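Local coordinates for CELL division inhibitor (Pyrococcus furiosus, PDB 1G3Q), which probably binds and hydrolyses ATP as a MinD-type P-loop ATPase linked to cell division, here holding ADP and magnesium, at residues G28-D38 / D79-A87; L59-E70 / K100-K111. All blocks are in the same frame, centred on the assembly; numbering follows the deposited sequence.

Contact 1: residues G28-D38 / D79-A87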
loop_
_atom_site.group_PDB
_atom_site.type_symbol
_atom_site.label_atom_id
_atom_site.label_comp_id
_atom_site.label_asym_id
_atom_site.label_seq_id
_atom_site.Cartn_x
_atom_site.Cartn_y
_atom_site.Cartn_z
ATOM N N GLY A 28 5.171 -9.023 8.387
ATOM C CA GLY A 28 6.245 -8.918 9.353
ATOM C C GLY A 28 6.048 -9.927 10.468
ATOM O O GLY A 28 7.006 -10.501 10.986
ATOM N N ASP A 29 4.791 -10.150 10.831
ATOM C CA ASP A 29 4.463 -11.086 11.895
ATOM C C ASP A 29 4.724 -12.527 11.463
ATOM O O ASP A 29 4.848 -13.415 12.300
ATOM C CB ASP A 29 3.001 -10.907 12.312
ATOM C CG ASP A 29 2.685 -11.575 13.637
ATOM O OD1 ASP A 29 3.525 -11.494 14.561
ATOM O OD2 ASP A 29 1.593 -12.169 13.765
ATOM N N ARG A 30 4.808 -12.754 10.155
ATOM C CA ARG A 30 5.065 -14.093 9.633
ATOM C C ARG A 30 6.569 -14.305 9.495
ATOM O O ARG A 30 7.019 -15.348 9.018
ATOM C CB ARG A 30 4.376 -14.278 8.275
ATOM C CG ARG A 30 2.856 -14.197 8.344
ATOM C CD ARG A 30 2.236 -14.147 6.960
ATOM N NE ARG A 30 2.417 -15.393 6.222
ATOM C CZ ARG A 30 1.736 -16.510 6.455
ATOM N NH1 ARG A 30 0.817 -16.544 7.410
ATOM N NH2 ARG A 30 1.977 -17.598 5.736
ATOM N N GLY A 31 7.343 -13.306 9.910
ATOM C CA GLY A 31 8.789 -13.411 9.845
ATOM C C GLY A 31 9.460 -12.785 8.633
ATOM O O GLY A 31 10.671 -12.907 8.479
ATOM N N ARG A 32 8.694 -12.115 7.776
ATOM C CA ARG A 32 9.264 -11.488 6.587
ATOM C C ARG A 32 9.705 -10.057 6.896
ATOM O O ARG A 32 9.016 -9.339 7.621
ATOM C CB ARG A 32 8.236 -11.467 5.450
ATOM C CG ARG A 32 7.516 -12.794 5.234
ATOM C CD ARG A 32 8.483 -13.924 4.896
ATOM N NE ARG A 32 7.812 -15.223 4.904
ATOM C CZ ARG A 32 8.387 -16.369 4.551
ATOM N NH1 ARG A 32 7.694 -17.502 4.594
ATOM N NH2 ARG A 32 9.652 -16.386 4.145
ATOM N N LYS A 33 10.847 -9.650 6.350
ATOM C CA LYS A 33 11.359 -8.298 6.573
ATOM C C LYS A 33 10.674 -7.370 5.578
ATOM O O LYS A 33 10.848 -7.506 4.364
ATOM C CB LYS A 33 12.877 -8.261 6.383
ATOM C CG LYS A 33 13.517 -6.937 6.778
ATOM C CD LYS A 33 15.031 -6.981 6.608
ATOM C CE LYS A 33 15.665 -5.629 6.892
ATOM N NZ LYS A 33 17.134 -5.635 6.612
ATOM N N VAL A 34 9.908 -6.419 6.101
ATOM C CA VAL A 34 9.141 -5.500 5.266
ATOM C C VAL A 34 9.505 -4.020 5.356
ATOM O O VAL A 34 9.836 -3.510 6.425
ATOM C CB VAL A 34 7.639 -5.603 5.609
ATOM C CG1 VAL A 34 6.822 -4.752 4.653
ATOM C CG2 VAL A 34 7.187 -7.058 5.576
ATOM N N LEU A 35 9.434 -3.340 4.215
ATOM C CA LEU A 35 9.667 -1.901 4.157
ATOM C C LEU A 35 8.381 -1.304 3.598
ATOM O O LEU A 35 8.008 -1.572 2.451
ATOM C CB LEU A 35 10.826 -1.528 3.226
ATOM C CG LEU A 35 10.970 -0.000 3.093
ATOM C CD1 LEU A 35 11.353 0.602 4.448
ATOM C CD2 LEU A 35 12.012 0.355 2.042
ATOM N N ALA A 36 7.687 -0.523 4.418
ATOM C CA ALA A 36 6.455 0.125 3.986
ATOM C C ALA A 36 6.871 1.500 3.471
ATOM O O ALA A 36 7.420 2.307 4.218
ATOM C CB ALA A 36 5.490 0.259 5.163
ATOM N N VAL A 37 6.614 1.757 2.193
ATOM C CA VAL A 37 6.998 3.019 1.575
ATOM C C VAL A 37 5.807 3.944 1.323
ATOM O O VAL A 37 4.814 3.541 0.723
ATOM C CB VAL A 37 7.715 2.760 0.227
ATOM C CG1 VAL A 37 8.110 4.077 -0.425
ATOM C CG2 VAL A 37 8.952 1.887 0.453
ATOM N N ASP A 38 5.911 5.185 1.786
ATOM C CA ASP A 38 4.835 6.141 1.569
ATOM C C ASP A 38 5.090 6.894 0.271
ATOM O O ASP A 38 5.760 7.928 0.262
ATOM C CB ASP A 38 4.739 7.149 2.717
ATOM C CG ASP A 38 3.455 7.957 2.660
ATOM O OD1 ASP A 38 2.823 7.985 1.578
ATOM O OD2 ASP A 38 3.072 8.561 3.682
ATOM N N ASP A 79 7.463 -6.033 14.689
ATOM C CA ASP A 79 8.542 -6.942 14.329
ATOM C C ASP A 79 8.734 -7.053 12.832
ATOM O O ASP A 79 7.787 -7.340 12.098
ATOM C CB ASP A 79 8.277 -8.353 14.871
ATOM C CG ASP A 79 8.443 -8.446 16.369
ATOM O OD1 ASP A 79 8.926 -7.471 16.981
ATOM O OD2 ASP A 79 8.099 -9.503 16.931
ATOM N N ASN A 80 9.968 -6.824 12.396
ATOM C CA ASN A 80 10.349 -6.935 10.992
ATOM C C ASN A 80 9.723 -5.905 10.057
ATOM O O ASN A 80 9.773 -6.061 8.835
ATOM C CB ASN A 80 10.029 -8.346 10.488
ATOM C CG ASN A 80 10.625 -9.427 11.375
ATOM O OD1 ASN A 80 11.822 -9.417 11.661
ATOM N ND2 ASN A 80 9.789 -10.364 11.815
ATOM N N VAL A 81 9.148 -4.850 10.618
ATOM C CA VAL A 81 8.529 -3.822 9.791
ATOM C C VAL A 81 9.249 -2.484 9.899
ATOM O O VAL A 81 9.415 -1.933 10.988
ATOM C CB VAL A 81 7.045 -3.624 10.163
ATOM C CG1 VAL A 81 6.424 -2.539 9.287
ATOM C CG2 VAL A 81 6.292 -4.933 9.987
ATOM N N TYR A 82 9.683 -1.969 8.757
ATOM C CA TYR A 82 10.366 -0.689 8.722
ATOM C C TYR A 82 9.564 0.243 7.828
ATOM O O TYR A 82 8.732 -0.210 7.038
ATOM C CB TYR A 82 11.788 -0.869 8.194
ATOM C CG TYR A 82 12.572 -1.862 9.019
ATOM C CD1 TYR A 82 12.388 -3.232 8.852
ATOM C CD2 TYR A 82 13.447 -1.429 10.015
ATOM C CE1 TYR A 82 13.055 -4.154 9.658
ATOM C CE2 TYR A 82 14.118 -2.339 10.829
ATOM C CZ TYR A 82 13.914 -3.698 10.644
ATOM O OH TYR A 82 14.560 -4.597 11.456
ATOM N N VAL A 83 9.797 1.540 7.958
ATOM C CA VAL A 83 9.059 2.492 7.147
ATOM C C VAL A 83 9.947 3.567 6.533
ATOM O O VAL A 83 10.955 3.980 7.117
ATOM C CB VAL A 83 7.923 3.154 7.983
ATOM C CG1 VAL A 83 8.515 3.899 9.168
ATOM C CG2 VAL A 83 7.084 4.102 7.109
ATOM N N LEU A 84 9.579 3.962 5.317
ATOM C CA LEU A 84 10.245 5.023 4.561
ATOM C C LEU A 84 9.096 6.027 4.511
ATOM O O LEU A 84 8.262 5.990 3.609
ATOM C CB LEU A 84 10.608 4.531 3.152
ATOM C CG LEU A 84 11.181 5.547 2.153
ATOM C CD1 LEU A 84 12.236 6.388 2.823
ATOM C CD2 LEU A 84 11.764 4.817 0.943
ATOM N N PRO A 85 9.029 6.921 5.508
ATOM C CA PRO A 85 7.991 7.945 5.648
ATOM C C PRO A 85 8.017 9.120 4.689
ATOM O O PRO A 85 9.039 9.441 4.105
ATOM C CB PRO A 85 8.169 8.395 7.091
ATOM C CG PRO A 85 9.676 8.409 7.212
ATOM C CD PRO A 85 10.082 7.103 6.529
ATOM N N GLY A 86 6.862 9.758 4.543
ATOM C CA GLY A 86 6.757 10.922 3.687
ATOM C C GLY A 86 6.543 12.144 4.564
ATOM O O GLY A 86 6.007 12.029 5.667
ATOM N N ALA A 87 6.977 13.308 4.095
ATOM C CA ALA A 87 6.798 14.539 4.855
ATOM C C ALA A 87 5.385 15.033 4.575
ATOM O O ALA A 87 4.798 14.683 3.551
ATOM C CB ALA A 87 7.825 15.590 4.416
HETATM O O HOH W 1 4.332 8.798 5.878
#
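Strands 34-38 and 81-84 form a parallel pair in the central sheet of the P-loop ATPase fold, with Val-34, Leu-35, Ala-36 and Val-37 standing beside Val-81, Tyr-82, Val-83 and Leu-84 in turn. Val-34 and Ala-36 each use both backbone N and O toward the 81-84 strand: Val-34 N donates to Asn-80 O at 2.8 Å, and the ladder runs on until Asp-38 N reaches Leu-84 O. Lys-33, Leu-35 and Val-37 turn their backbone bonds the other way, to strand 114-118 and the residues leading into it. Val-34 and Ala-36 share a face with Val-81 and Val-83 and pack on helix 16-29. With CG2 anti to the backbone N, Val-83 lays that methyl against Ala-36 O. On the other face Val-37 and Leu-84 lie side by side, CG1 to CD2 4.0 Å, while Leu-35 CD1 reaches across to Tyr-82 CB at the same distance. The Tyr-82 ring presents its edge to Val-34 O, which lies in the ring plane 3.5 Å from CD1. The Lys-33 and Tyr-82 side chains cross at a slant, Lys-33 CG 4.0 Å from Tyr-82 CE1; Lys-33 NZ bonds to Lys-111 O, and the cation-pi term with the ring is weak at most. Before the strands, Asn-80 ND2 makes a 2.9 Å bond to Gly-28 O, nearly straight at 173°, with Gly-28 O in the plane of the Asn-80 amide. That carbonyl also accepts from Gly-31 N, in the Schellman motif ending helix 16-29, so two donors grip it. At the far end the Asp-38 side chain lies about 6 Å from the bound magnesium, and its OD1 accepts from the N of Asp-40, a residue seen to bind magnesium in this protein, though not in this model. A water beside Asp-38 OD2, doubtfully close to it, accepts from Gly-86 N at 3.0 Å.

Contact 2: residues L59-E70 / K100-K111; sequences LHDVLAGEANVE and KLPEVIKSLKDK
The carboxylate of Glu-70 is the one flat side-chain group that touches across this contact, and Lys-111 meets it at OE2, with NZ 3.9 Å away in a long salt bridge. The two side chains cross at about a right angle; Glu-70 bends at chi2 (65°), which brings its carboxylate round to the lysine, and NZ lies almost as near to CG. No ring stacks here, and inward from this pair the contact is aliphatic. Val-69 wedges between Val-104 and Leu-108: its CG2 sits 3.6 Å from Val-104 CG1, and its two methyls meet the two of Leu-108 as the side chains slide past each other. Val-62 CG1 comes up to the same Val-104 CG1, at 3.8 Å. Helices 59-63 and 101-106 belong to the layer over one face of the P-loop ATPase sheet and cross at 118°, with Leu-59 resting on Val-37 of strand 34-38 and Ile-105 reaching that strand and strand 114-118. Leu-101 CD2 sits between two leucines, 3.6 Å from Leu-59 CD2 and 3.6 Å from Leu-63 CD1. Cutting Leu-59 back to an alanine would probably open a gap beside Leu-101 CD2 and Val-104 CG1, leaving the Leu-101 methyl with less to hold it. Leu-63 also lays CD2 against Lys-100 CB at 4.1 Å. The extended Lys-100 chain then carries its NZ to a water, 3.2 Å away, which donates to Leu-63 O.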
loop_
_atom_site.group_PDB
_atom_site.type_symbol
_atom_site.label_atom_id
_atom_site.label_comp_id
_atom_site.label_asym_id
_atom_site.label_seq_id
_atom_site.Cartn_x
_atom_site.Cartn_y
_atom_site.Cartn_z
ATOM N N LEU A 59 11.190 10.469 2.663
ATOM C CA LEU A 59 11.383 10.148 1.258
ATOM C C LEU A 59 11.451 11.460 0.471
ATOM O O LEU A 59 12.168 11.566 -0.523
ATOM C CB LEU A 59 10.216 9.288 0.760
ATOM C CG LEU A 59 10.137 8.944 -0.732
ATOM C CD1 LEU A 59 11.428 8.288 -1.189
ATOM C CD2 LEU A 59 8.949 8.024 -0.970
ATOM N N HIS A 60 10.712 12.467 0.931
ATOM C CA HIS A 60 10.700 13.762 0.255
ATOM C C HIS A 60 12.089 14.396 0.248
ATOM O O HIS A 60 12.488 15.025 -0.737
ATOM C CB HIS A 60 9.690 14.705 0.920
ATOM C CG HIS A 60 8.264 14.283 0.735
ATOM N ND1 HIS A 60 7.734 13.163 1.338
ATOM C CD2 HIS A 60 7.262 14.827 0.005
ATOM C CE1 HIS A 60 6.467 13.036 0.989
ATOM N NE2 HIS A 60 6.155 14.033 0.181
ATOM N N ASP A 61 12.819 14.227 1.346
ATOM C CA ASP A 61 14.174 14.759 1.452
ATOM C C ASP A 61 15.059 14.043 0.441
ATOM O O ASP A 61 15.888 14.658 -0.231
ATOM C CB ASP A 61 14.728 14.539 2.862
ATOM C CG ASP A 61 14.060 15.418 3.895
ATOM O OD1 ASP A 61 14.179 16.655 3.782
ATOM O OD2 ASP A 61 13.419 14.876 4.820
ATOM N N VAL A 62 14.870 12.732 0.342
ATOM C CA VAL A 62 15.637 11.907 -0.584
ATOM C C VAL A 62 15.350 12.325 -2.025
ATOM O O VAL A 62 16.275 12.524 -2.821
ATOM C CB VAL A 62 15.277 10.407 -0.411
ATOM C CG1 VAL A 62 16.105 9.554 -1.359
ATOM C CG2 VAL A 62 15.510 9.976 1.040
ATOM N N LEU A 63 14.068 12.472 -2.351
ATOM C CA LEU A 63 13.647 12.854 -3.697
ATOM C C LEU A 63 14.058 14.273 -4.071
ATOM O O LEU A 63 14.030 14.644 -5.246
ATOM C CB LEU A 63 12.130 12.698 -3.842
ATOM C CG LEU A 63 11.568 11.289 -3.611
ATOM C CD1 LEU A 63 10.050 11.323 -3.720
ATOM C CD2 LEU A 63 12.155 10.313 -4.626
ATOM N N ALA A 64 14.429 15.069 -3.074
ATOM C CA ALA A 64 14.869 16.437 -3.327
ATOM C C ALA A 64 16.387 16.423 -3.471
ATOM O O ALA A 64 17.011 17.455 -3.719
ATOM C CB ALA A 64 14.455 17.355 -2.177
ATOM N N GLY A 65 16.970 15.235 -3.320
ATOM C CA GLY A 65 18.410 15.082 -3.431
ATOM C C GLY A 65 19.142 15.634 -2.224
ATOM O O GLY A 65 20.331 15.953 -2.304
ATOM N N GLU A 66 18.440 15.742 -1.099
ATOM C CA GLU A 66 19.035 16.281 0.120
ATOM C C GLU A 66 19.391 15.230 1.166
ATOM O O GLU A 66 19.883 15.568 2.244
ATOM C CB GLU A 66 18.094 17.315 0.751
ATOM C CG GLU A 66 17.901 18.583 -0.069
ATOM C CD GLU A 66 19.204 19.322 -0.312
ATOM O OE1 GLU A 66 19.953 19.559 0.661
ATOM O OE2 GLU A 66 19.480 19.672 -1.478
ATOM N N ALA A 67 19.145 13.962 0.860
ATOM C CA ALA A 67 19.455 12.898 1.807
ATOM C C ALA A 67 19.568 11.536 1.138
ATOM O O ALA A 67 18.943 11.289 0.110
ATOM C CB ALA A 67 18.382 12.846 2.899
ATOM N N ASN A 68 20.372 10.658 1.730
ATOM C CA ASN A 68 20.536 9.305 1.215
ATOM C C ASN A 68 19.337 8.509 1.719
ATOM O O ASN A 68 18.926 8.665 2.869
ATOM C CB ASN A 68 21.840 8.694 1.732
ATOM C CG ASN A 68 23.064 9.422 1.213
ATOM O OD1 ASN A 68 23.178 9.670 0.015
ATOM N ND2 ASN A 68 23.985 9.766 2.108
ATOM N N VAL A 69 18.772 7.660 0.868
ATOM C CA VAL A 69 17.600 6.888 1.258
ATOM C C VAL A 69 17.822 6.081 2.541
ATOM O O VAL A 69 16.876 5.819 3.285
ATOM C CB VAL A 69 17.142 5.949 0.117
ATOM C CG1 VAL A 69 18.140 4.815 -0.069
ATOM C CG2 VAL A 69 15.741 5.423 0.411
ATOM N N GLU A 70 19.072 5.702 2.807
ATOM C CA GLU A 70 19.397 4.942 4.013
ATOM C C GLU A 70 18.990 5.717 5.264
ATOM O O GLU A 70 18.588 5.125 6.269
ATOM C CB GLU A 70 20.905 4.664 4.099
ATOM C CG GLU A 70 21.453 3.598 3.163
ATOM C CD GLU A 70 21.352 3.968 1.697
ATOM O OE1 GLU A 70 21.419 5.175 1.369
ATOM O OE2 GLU A 70 21.221 3.040 0.870
ATOM N N LYS A 100 12.149 10.421 -9.506
ATOM C CA LYS A 100 13.254 9.659 -8.929
ATOM C C LYS A 100 12.798 8.528 -8.009
ATOM O O LYS A 100 13.624 7.817 -7.437
ATOM C CB LYS A 100 14.199 10.592 -8.168
ATOM C CG LYS A 100 15.022 11.481 -9.086
ATOM C CD LYS A 100 15.865 12.474 -8.315
ATOM C CE LYS A 100 16.755 13.265 -9.269
ATOM N NZ LYS A 100 17.514 14.325 -8.551
ATOM N N LEU A 101 11.487 8.362 -7.873
ATOM C CA LEU A 101 10.944 7.309 -7.020
ATOM C C LEU A 101 11.406 5.911 -7.440
ATOM O O LEU A 101 11.911 5.149 -6.616
ATOM C CB LEU A 101 9.412 7.377 -7.001
ATOM C CG LEU A 101 8.818 8.424 -6.055
ATOM C CD1 LEU A 101 7.320 8.574 -6.296
ATOM C CD2 LEU A 101 9.090 7.997 -4.612
ATOM N N PRO A 102 11.248 5.556 -8.729
ATOM C CA PRO A 102 11.676 4.226 -9.177
ATOM C C PRO A 102 13.123 3.870 -8.839
ATOM O O PRO A 102 13.386 2.788 -8.322
ATOM C CB PRO A 102 11.416 4.275 -10.677
ATOM C CG PRO A 102 10.180 5.126 -10.752
ATOM C CD PRO A 102 10.519 6.257 -9.803
ATOM N N GLU A 103 14.060 4.771 -9.121
ATOM C CA GLU A 103 15.462 4.490 -8.831
ATOM C C GLU A 103 15.728 4.408 -7.329
ATOM O O GLU A 103 16.490 3.555 -6.873
ATOM C CB GLU A 103 16.373 5.547 -9.474
ATOM C CG GLU A 103 16.186 6.972 -8.970
ATOM C CD GLU A 103 16.929 7.995 -9.824
ATOM O OE1 GLU A 103 16.661 8.066 -11.045
ATOM O OE2 GLU A 103 17.777 8.729 -9.276
ATOM N N VAL A 104 15.088 5.281 -6.558
ATOM C CA VAL A 104 15.279 5.278 -5.111
ATOM C C VAL A 104 14.762 3.996 -4.466
ATOM O O VAL A 104 15.473 3.341 -3.709
ATOM C CB VAL A 104 14.569 6.473 -4.445
ATOM C CG1 VAL A 104 14.663 6.349 -2.927
ATOM C CG2 VAL A 104 15.207 7.774 -4.902
ATOM N N ILE A 105 13.521 3.639 -4.766
ATOM C CA ILE A 105 12.925 2.445 -4.186
ATOM C C ILE A 105 13.646 1.163 -4.594
ATOM O O ILE A 105 14.023 0.356 -3.746
ATOM C CB ILE A 105 11.434 2.346 -4.565
ATOM C CG1 ILE A 105 10.680 3.519 -3.936
ATOM C CG2 ILE A 105 10.856 1.008 -4.102
ATOM C CD1 ILE A 105 9.205 3.588 -4.293
ATOM N N LYS A 106 13.856 0.985 -5.892
ATOM C CA LYS A 106 14.515 -0.214 -6.383
ATOM C C LYS A 106 15.918 -0.437 -5.820
ATOM O O LYS A 106 16.391 -1.569 -5.768
ATOM C CB LYS A 106 14.530 -0.195 -7.914
ATOM C CG LYS A 106 13.117 -0.197 -8.496
ATOM C CD LYS A 106 13.102 -0.311 -10.016
ATOM C CE LYS A 106 11.672 -0.450 -10.522
ATOM N NZ LYS A 106 11.605 -0.744 -11.978
ATOM N N SER A 107 16.575 0.631 -5.379
ATOM C CA SER A 107 17.916 0.507 -4.814
ATOM C C SER A 107 17.887 -0.179 -3.444
ATOM O O SER A 107 18.930 -0.537 -2.902
ATOM C CB SER A 107 18.562 1.884 -4.660
ATOM O OG SER A 107 17.950 2.617 -3.607
ATOM N N LEU A 108 16.691 -0.356 -2.890
ATOM C CA LEU A 108 16.530 -0.984 -1.579
ATOM C C LEU A 108 16.093 -2.443 -1.694
ATOM O O LEU A 108 15.962 -3.143 -0.689
ATOM C CB LEU A 108 15.485 -0.218 -0.766
ATOM C CG LEU A 108 15.809 1.239 -0.428
ATOM C CD1 LEU A 108 14.555 1.949 0.051
ATOM C CD2 LEU A 108 16.904 1.282 0.629
ATOM N N LYS A 109 15.875 -2.887 -2.926
ATOM C CA LYS A 109 15.417 -4.240 -3.209
ATOM C C LYS A 109 16.142 -5.364 -2.473
ATOM O O LYS A 109 15.508 -6.317 -2.019
ATOM C CB LYS A 109 15.490 -4.501 -4.716
ATOM C CG LYS A 109 14.925 -5.845 -5.140
ATOM C CD LYS A 109 15.027 -6.045 -6.645
ATOM C CE LYS A 109 14.400 -7.367 -7.062
ATOM N NZ LYS A 109 14.497 -7.587 -8.536
ATOM N N ASP A 110 17.461 -5.253 -2.355
ATOM C CA ASP A 110 18.262 -6.287 -1.709
ATOM C C ASP A 110 18.246 -6.319 -0.182
ATOM O O ASP A 110 18.805 -7.238 0.420
ATOM C CB ASP A 110 19.713 -6.175 -2.180
ATOM C CG ASP A 110 20.305 -4.806 -1.916
ATOM O OD1 ASP A 110 19.821 -3.816 -2.515
ATOM O OD2 ASP A 110 21.255 -4.714 -1.109
ATOM N N LYS A 111 17.615 -5.334 0.449
ATOM C CA LYS A 111 17.588 -5.284 1.908
ATOM C C LYS A 111 16.277 -5.717 2.559
ATOM O O LYS A 111 16.175 -5.739 3.784
ATOM C CB LYS A 111 17.938 -3.870 2.383
ATOM C CG LYS A 111 19.321 -3.409 1.958
ATOM C CD LYS A 111 19.669 -2.047 2.541
ATOM C CE LYS A 111 21.090 -1.647 2.165
ATOM N NZ LYS A 111 21.495 -0.363 2.807
HETATM O O HOH W 2 15.607 16.333 -6.871
#

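Overall arrangement
From the N terminus the four segments run 28-38, 59-70, 79-87, 100-111, so the two contacts cross along the chain and neither encloses the other. Contact 1 closes the loop from 39 to 78, which carries helix 59-63; contact 2 closes the one from 71 to 99, which carries strand 81-84. Each loop therefore holds one partner of the other contact. Contact 1 is within the sheet, between neighbouring strands, whereas contact 2 joins helical segments lying over it. They meet directly: Pro-85 O is 2.8 Å from Leu-59 N, a probable hydrogen bond just past the end of strand 81-84 and at the start of helix 59-63.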